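PDB 5Z4G: SAHS4 from Ramazzottius varieornatus, which probably acts as a secreted heat-soluble molecular shield under water-deficient conditions, and binds zinc. Local coordinates for residues W66-A69 / Y74-Q77; I118-I123 / E129-Y134. All blocks are in the same frame, centred on the assembly; numbering follows the deposited sequence.

Two antiparallel hairpins of one FABP-like beta barrel illustrate how similar backbone pairing can carry different side-chain chemistry. Interaction 1 joins the strand ending at Trp-66, and the loop after it, to strand 74-79; it is partly buried and dominated by aromatic faces, a lysine and a zinc ion. Interaction 2 joins strand 116-123 to strand 128-137, largely at the surface, through regular backbone bonds and aliphatic or threonine side chains. Along the chain, interaction 1 closes before interaction 2 opens. Their centres lie about 19 Å apart and their nearest atoms about 7 Å, so they do not touch, although both belong to the same continuous sheet.

Interaction 1: residues W66-A69 / Y74-Q77; sequences WKEA and YHVQ. With ZN (zinc ion), chain C.
Trp-66 and His-75 form an antiparallel hydrogen-bonded pair in a beta hairpin of the FABP-like barrel, whose connecting loop helps build a zinc site. His-75 N donates to Trp-66 O over 2.8 Å, almost straight at 177°, and Trp-66 N returns a bond of 3.0 Å to His-75 O. The indole then folds back over its partner: chi1 of 75° sets Trp-66 CG between the backbone N and the carbonyl carbon, and His-75 CB sits over the face of the six-membered ring, 3.3 Å from its centroid, as a CH-pi contact. The imidazole plane lies only 13° from that of the indole five-membered ring, yet the two rings are slid apart and barely overlap. Gln-77 CB meets the indole edge beside CZ3. With an alanine in place of Trp-66, His-75 CB would probably lose its aromatic cover and a gap would open beside Gln-77 CB.

Lys-67, bent at chi2, lays its chain across Tyr-74. CD stands over the middle of the phenol face, 3.5 Å from the ring centroid, while NZ makes an off-centre cation-pi contact. Glu-71 and His-73 join Glu-68, His-75 and two waters in a six-ligand zinc shell, in which the zinc ion binds Glu-68 OE2 at 2.3 Å and His-75 NE2 at 2.1 Å.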
ATOM      1  N   TRP A  66      -3.092   7.030   9.480  1.00 10.32           N
ATOM      2  CA  TRP A  66      -3.177   7.879  10.670  1.00 11.50           C
ATOM      3  C   TRP A  66      -3.299   7.070  11.948  1.00 13.31           C
ATOM      4  O   TRP A  66      -3.644   5.878  11.920  1.00 13.11           O
ATOM      5  CB  TRP A  66      -4.283   8.943  10.539  1.00 12.25           C
ATOM      6  CG  TRP A  66      -5.712   8.485  10.685  1.00 13.69           C
ATOM      7  CD1 TRP A  66      -6.513   8.632  11.793  1.00 15.15           C
ATOM      8  CD2 TRP A  66      -6.542   7.907   9.668  1.00 14.37           C
ATOM      9  NE1 TRP A  66      -7.773   8.138  11.538  1.00 17.14           N
ATOM     10  CE2 TRP A  66      -7.827   7.699  10.243  1.00 16.17           C
ATOM     11  CE3 TRP A  66      -6.323   7.512   8.339  1.00 14.04           C
ATOM     12  CZ2 TRP A  66      -8.888   7.118   9.528  1.00 16.88           C
ATOM     13  CZ3 TRP A  66      -7.384   6.933   7.624  1.00 15.31           C
ATOM     14  CH2 TRP A  66      -8.649   6.749   8.223  1.00 16.75           C
ATOM     15  N   LYS A  67      -2.978   7.725  13.059  1.00 15.57           N
ATOM     16  CA  LYS A  67      -3.062   7.137  14.381  1.00 18.62           C
ATOM     17  C   LYS A  67      -3.688   8.177  15.291  1.00 21.44           C
ATOM     18  O   LYS A  67      -3.195   9.302  15.381  1.00 22.00           O
ATOM     19  CB  LYS A  67      -1.655   6.768  14.869  1.00 22.12           C
ATOM     20  CG  LYS A  67      -1.577   6.242  16.297  1.00 26.78           C
ATOM     21  CD  LYS A  67      -1.531   4.731  16.349  1.00 27.80           C
ATOM     22  CE  LYS A  67      -1.305   4.245  17.768  1.00 31.05           C
ATOM     23  NZ  LYS A  67      -0.577   2.945  17.812  1.00 37.16           N
ATOM     24  N   GLU A  68      -4.782   7.818  15.950  1.00 24.39           N
ATOM     25  CA  GLU A  68      -5.301   8.701  17.000  1.00 31.71           C
ATOM     26  C   GLU A  68      -4.662   8.386  18.351  1.00 34.98           C
ATOM     27  O   GLU A  68      -4.439   7.218  18.686  1.00 33.81           O
ATOM     28  CB  GLU A  68      -6.831   8.750  17.074  1.00 37.87           C
ATOM     29  CG  GLU A  68      -7.547   7.421  17.207  1.00 41.61           C
ATOM     30  CD  GLU A  68      -8.248   6.987  15.935  1.00 44.23           C
ATOM     31  OE1 GLU A  68      -8.440   7.830  15.030  1.00 48.92           O
ATOM     32  OE2 GLU A  68      -8.610   5.792  15.847  1.00 40.30           O
ATOM     33  N   ALA A  69      -4.378   9.451  19.104  1.00 33.54           N
ATOM     34  CA  ALA A  69      -3.569   9.413  20.333  1.00 35.26           C
ATOM     35  C   ALA A  69      -3.945   8.327  21.350  1.00 32.41           C
ATOM     36  O   ALA A  69      -3.062   7.643  21.889  1.00 37.21           O
ATOM     37  CB  ALA A  69      -3.561  10.791  20.993  1.00 37.20           C
ATOM     38  N   TYR A  74      -3.657   1.521  14.147  1.00 13.07           N
ATOM     39  CA  TYR A  74      -3.513   2.489  13.066  1.00 12.02           C
ATOM     40  C   TYR A  74      -4.684   2.370  12.121  1.00 11.73           C
ATOM     41  O   TYR A  74      -5.315   1.314  12.046  1.00 13.44           O
ATOM     42  CB  TYR A  74      -2.212   2.229  12.279  1.00 12.27           C
ATOM     43  CG  TYR A  74      -0.978   2.538  13.077  1.00 13.16           C
ATOM     44  CD1 TYR A  74      -0.419   1.592  13.943  1.00 13.56           C
ATOM     45  CD2 TYR A  74      -0.388   3.806  13.008  1.00 14.30           C
ATOM     46  CE1 TYR A  74       0.697   1.901  14.707  1.00 15.39           C
ATOM     47  CE2 TYR A  74       0.734   4.117  13.753  1.00 15.52           C
ATOM     48  CZ  TYR A  74       1.276   3.162  14.600  1.00 15.90           C
ATOM     49  OH  TYR A  74       2.387   3.455  15.355  1.00 18.78           O
ATOM     50  N   HIS A  75      -4.961   3.445  11.391  1.00 10.84           N
ATOM     51  CA  HIS A  75      -5.961   3.428  10.330  1.00 11.83           C
ATOM     52  C   HIS A  75      -5.318   3.653   8.975  1.00 11.01           C
ATOM     53  O   HIS A  75      -4.322   4.376   8.852  1.00 11.90           O
ATOM     54  CB  HIS A  75      -6.979   4.530  10.555  1.00 14.09           C
ATOM     55  CG  HIS A  75      -7.984   4.223  11.618  1.00 17.69           C
ATOM     56  ND1 HIS A  75      -9.205   3.649  11.337  1.00 20.69           N
ATOM     57  CD2 HIS A  75      -7.951   4.403  12.958  1.00 19.68           C
ATOM     58  CE1 HIS A  75      -9.879   3.482  12.462  1.00 21.74           C
ATOM     59  NE2 HIS A  75      -9.140   3.935  13.460  1.00 21.57           N
ATOM     60  N   VAL A  76      -5.916   3.037   7.962  1.00 10.79           N
ATOM     61  CA  VAL A  76      -5.515   3.224   6.571  1.00 10.72           C
ATOM     62  C   VAL A  76      -6.766   3.383   5.723  1.00 11.33           C
ATOM     63  O   VAL A  76      -7.777   2.715   5.956  1.00 12.25           O
ATOM     64  CB  VAL A  76      -4.594   2.081   6.041  1.00 11.36           C
ATOM     65  CG1 VAL A  76      -5.253   0.707   6.193  1.00 12.81           C
ATOM     66  CG2 VAL A  76      -4.159   2.328   4.592  1.00 12.42           C
ATOM     67  N   GLN A  77      -6.678   4.277   4.746  1.00 12.13           N
ATOM     68  CA  GLN A  77      -7.729   4.483   3.786  1.00 13.36           C
ATOM     69  C   GLN A  77      -7.086   4.692   2.432  1.00 13.98           C
ATOM     70  O   GLN A  77      -6.143   5.483   2.305  1.00 15.46           O
ATOM     71  CB  GLN A  77      -8.577   5.694   4.179  1.00 16.91           C
ATOM     72  CG  GLN A  77      -9.731   5.995   3.244  1.00 21.90           C
ATOM     73  CD  GLN A  77     -10.369   7.321   3.571  1.00 29.02           C
ATOM     74  OE1 GLN A  77      -9.795   8.383   3.315  1.00 36.19           O
ATOM     75  NE2 GLN A  77     -11.563   7.272   4.146  1.00 35.09           N
TER
HETATM   76 ZN    ZN C 201      -9.718   3.843  15.445  1.00 30.21          ZN
HETATM   77  O   HOH W   1     -11.254   2.420  15.217  1.00 41.34           O
HETATM   78  O   HOH W   2     -11.384   5.394  14.999  1.00 51.10           O

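Interaction 2: residues I118-I123 / E129-Y134; sequences ITKINI and ETIVTY
Ile-118 faces Thr-133 in a non-hydrogen-bonded antiparallel pair, the first of five pairs along this beta hairpin that alternate between non-hydrogen-bonded and hydrogen-bonded. Its CA carries a CA-H...O contact of 3.4 Å to Val-132 O, and its CG2 lies alongside Ile-131 CG2, both chains pointing the same way; Ile-131 has two conformers, so that apolar contact is less certain. At Thr-119 the backbones grip each other directly: Thr-119 N donates to Val-132 O at 2.8 Å, and Val-132 N returns an equally short bond to Thr-119 O. Thr-119 OG1, beside its own backbone N at chi1 -55°, comes to the edge of the Tyr-134 ring near CE1 and also bonds a tetraethylene glycol, probably from the crystallisation liquor, in keeping with the ligand-sized interior of FABP-like barrels.

Lys-120 lies on the other face of the sheet, with its extended chain running beside one conformer of Ile-131, a contact subject to the same uncertainty. Ile-121 restores the paired bonds, its N reaching Thr-130 O at 2.7 Å. The return bond runs from Thr-130 N to Ile-121 O at 2.9 Å. On the side shared with Thr-119 and Thr-130, Ile-121 CD1 touches Val-132 CG2 at 3.9 Å, the two side chains crossing at a slant. Asn-122 then pairs with Glu-129 in the non-hydrogen-bonded manner, and Ile-121 O receives a CA-H...O contact from Glu-129 CA.

The hairpin is held in the sheet from both flanks. Strand 104-113 bonds to the backbones of Ile-118, Lys-120 and Asn-122, whereas strand 140-147 takes those of Ile-131 and Thr-133 and supplies Gln-143 to Tyr-134 OH.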
ATOM      1  N   ILE A 118       6.246  -1.923   6.766  1.00  9.00           N
ATOM      2  CA  ILE A 118       6.317  -3.124   5.940  1.00  9.29           C
ATOM      3  C   ILE A 118       4.976  -3.849   6.020  1.00  9.95           C
ATOM      4  O   ILE A 118       4.463  -4.080   7.115  1.00 11.33           O
ATOM      5  CB  ILE A 118       7.443  -4.074   6.422  1.00 11.19           C
ATOM      6  CG1 ILE A 118       8.820  -3.386   6.411  1.00 11.75           C
ATOM      7  CG2 ILE A 118       7.465  -5.358   5.587  1.00 11.94           C
ATOM      8  CD1 ILE A 118       9.878  -4.134   7.169  1.00 16.40           C
ATOM      9  N   THR A 119       4.413  -4.208   4.866  1.00 10.39           N
ATOM     10  CA  THR A 119       3.173  -4.959   4.822  1.00  9.91           C
ATOM     11  C   THR A 119       3.454  -6.257   4.085  1.00 10.33           C
ATOM     12  O   THR A 119       3.860  -6.242   2.919  1.00 12.14           O
ATOM     13  CB  THR A 119       2.035  -4.161   4.141  1.00 10.99           C
ATOM     14  OG1 THR A 119       1.891  -2.906   4.809  1.00 12.54           O
ATOM     15  CG2 THR A 119       0.711  -4.935   4.200  1.00 10.83           C
ATOM     16  N   LYS A 120       3.255  -7.375   4.776  1.00  9.94           N
ATOM     17  CA  LYS A 120       3.436  -8.695   4.179  1.00 10.86           C
ATOM     18  C   LYS A 120       2.059  -9.248   3.883  1.00 11.42           C
ATOM     19  O   LYS A 120       1.198  -9.300   4.767  1.00 12.39           O
ATOM     20  CB  LYS A 120       4.238  -9.608   5.115  1.00 12.91           C
ATOM     21  CG  LYS A 120       5.681  -9.143   5.312  1.00 17.59           C
ATOM     22  CD  LYS A 120       6.526 -10.117   6.112  1.00 22.99           C
ATOM     23  CE  LYS A 120       7.867  -9.485   6.459  1.00 25.81           C
ATOM     24  NZ  LYS A 120       8.841 -10.489   6.968  1.00 30.45           N
ATOM     25  N   ILE A 121       1.854  -9.627   2.625  1.00 11.96           N
ATOM     26  CA  ILE A 121       0.552 -10.025   2.109  1.00 13.10           C
ATOM     27  C   ILE A 121       0.608 -11.462   1.580  1.00 14.37           C
ATOM     28  O   ILE A 121       1.556 -11.841   0.900  1.00 16.03           O
ATOM     29  CB  ILE A 121       0.111  -9.069   0.976  1.00 13.77           C
ATOM     30  CG1 ILE A 121      -0.052  -7.645   1.521  1.00 13.53           C
ATOM     31  CG2 ILE A 121      -1.167  -9.558   0.303  1.00 15.26           C
ATOM     32  CD1 ILE A 121      -0.097  -6.569   0.460  1.00 15.38           C
ATOM     33  N   ASN A 122      -0.421 -12.243   1.893  1.00 14.70           N
ATOM     34  CA  ASN A 122      -0.612 -13.566   1.303  1.00 17.14           C
ATOM     35  C   ASN A 122      -2.016 -13.679   0.723  1.00 16.98           C
ATOM     36  O   ASN A 122      -2.995 -13.300   1.369  1.00 17.32           O
ATOM     37  CB  ASN A 122      -0.355 -14.669   2.344  1.00 21.25           C
ATOM     38  CG  ASN A 122      -0.220 -16.059   1.725  1.00 27.05           C
ATOM     39  OD1 ASN A 122       0.193 -16.220   0.570  1.00 30.72           O
ATOM     40  ND2 ASN A 122      -0.558 -17.076   2.505  1.00 30.34           N
ATOM     41  N   ILE A 123      -2.088 -14.176  -0.514  1.00 17.61           N
ATOM     42  CA  ILE A 123      -3.350 -14.521  -1.169  1.00 19.58           C
ATOM     43  C   ILE A 123      -3.345 -16.049  -1.326  1.00 21.15           C
ATOM     44  O   ILE A 123      -2.779 -16.584  -2.298  1.00 22.71           O
ATOM     45  CB  ILE A 123      -3.557 -13.798  -2.526  1.00 21.49           C
ATOM     46  CG1 ILE A 123      -3.446 -12.269  -2.367  1.00 21.67           C
ATOM     47  CG2 ILE A 123      -4.905 -14.190  -3.130  1.00 21.90           C
ATOM     48  CD1 ILE A 123      -3.341 -11.496  -3.670  1.00 24.85           C
ATOM     49  N   GLU A 129       2.430 -14.478  -2.543  0.53 17.42           N
ATOM     50  CA  GLU A 129       2.763 -13.511  -1.503  0.53 15.21           C
ATOM     51  C   GLU A 129       3.399 -12.258  -2.084  0.53 14.06           C
ATOM     52  O   GLU A 129       4.081 -12.307  -3.115  0.53 13.40           O
ATOM     53  CB  GLU A 129       3.632 -14.136  -0.400  0.53 17.00           C
ATOM     54  CG  GLU A 129       5.025 -14.561  -0.836  0.53 19.72           C
ATOM     55  CD  GLU A 129       5.905 -15.052   0.305  0.53 21.66           C
ATOM     56  OE1 GLU A 129       6.822 -15.848   0.026  0.53 22.31           O
ATOM     57  OE2 GLU A 129       5.700 -14.648   1.473  0.53 23.29           O
ATOM     58  N   THR A 130       3.142 -11.139  -1.414  1.00 13.36           N
ATOM     59  CA  THR A 130       3.653  -9.827  -1.800  1.00 13.18           C
ATOM     60  C   THR A 130       4.205  -9.183  -0.540  1.00 11.77           C
ATOM     61  O   THR A 130       3.626  -9.332   0.545  1.00 13.79           O
ATOM     62  CB  THR A 130       2.542  -8.938  -2.427  1.00 14.56           C
ATOM     63  OG1 THR A 130       1.993  -9.607  -3.564  1.00 15.97           O
ATOM     64  CG2 THR A 130       3.070  -7.566  -2.886  1.00 14.41           C
ATOM     65  N   ILE A 131       5.341  -8.502  -0.669  0.68 11.03           N
ATOM     66  CA  ILE A 131       5.820  -7.613   0.395  0.68 11.25           C
ATOM     67  C   ILE A 131       5.847  -6.191  -0.133  0.68 10.64           C
ATOM     68  O   ILE A 131       6.339  -5.933  -1.235  0.68 10.99           O
ATOM     69  CB  ILE A 131       7.177  -8.054   1.003  0.68 13.38           C
ATOM     70  CG1 ILE A 131       7.023  -9.439   1.662  0.68 14.35           C
ATOM     71  CG2 ILE A 131       7.666  -7.027   2.033  0.68 13.77           C
ATOM     72  CD1 ILE A 131       8.299 -10.064   2.184  0.68 16.70           C
ATOM     73  N   VAL A 132       5.278  -5.285   0.655  1.00 10.59           N
ATOM     74  CA  VAL A 132       5.184  -3.865   0.303  1.00 10.96           C
ATOM     75  C   VAL A 132       5.934  -3.088   1.382  1.00 10.09           C
ATOM     76  O   VAL A 132       5.748  -3.350   2.571  1.00 12.57           O
ATOM     77  CB  VAL A 132       3.705  -3.396   0.205  1.00 12.28           C
ATOM     78  CG1 VAL A 132       3.615  -1.984  -0.376  1.00 13.79           C
ATOM     79  CG2 VAL A 132       2.863  -4.351  -0.639  1.00 13.51           C
ATOM     80  N   THR A 133       6.794  -2.153   0.982  1.00 10.91           N
ATOM     81  CA  THR A 133       7.455  -1.278   1.949  1.00 11.17           C
ATOM     82  C   THR A 133       7.097   0.179   1.652  1.00 10.37           C
ATOM     83  O   THR A 133       6.956   0.567   0.474  1.00 12.27           O
ATOM     84  CB  THR A 133       8.989  -1.421   1.958  1.00 11.78           C
ATOM     85  OG1 THR A 133       9.512  -0.985   0.707  1.00 16.67           O
ATOM     86  CG2 THR A 133       9.432  -2.863   2.203  1.00 12.28           C
ATOM     87  N   TYR A 134       6.973   0.978   2.710  1.00  9.77           N
ATOM     88  CA  TYR A 134       6.656   2.397   2.599  1.00  9.45           C
ATOM     89  C   TYR A 134       7.798   3.151   3.242  1.00 10.27           C
ATOM     90  O   TYR A 134       8.018   3.035   4.450  1.00 12.03           O
ATOM     91  CB  TYR A 134       5.317   2.710   3.299  1.00 10.24           C
ATOM     92  CG  TYR A 134       4.155   1.992   2.660  1.00 10.11           C
ATOM     93  CD1 TYR A 134       3.841   0.662   3.004  1.00 10.60           C
ATOM     94  CD2 TYR A 134       3.383   2.620   1.670  1.00 11.09           C
ATOM     95  CE1 TYR A 134       2.784  -0.007   2.392  1.00 11.15           C
ATOM     96  CE2 TYR A 134       2.323   1.960   1.058  1.00 11.57           C
ATOM     97  CZ  TYR A 134       2.032   0.653   1.415  1.00 12.13           C
ATOM     98  OH  TYR A 134       0.992   0.012   0.796  1.00 13.46           O
TER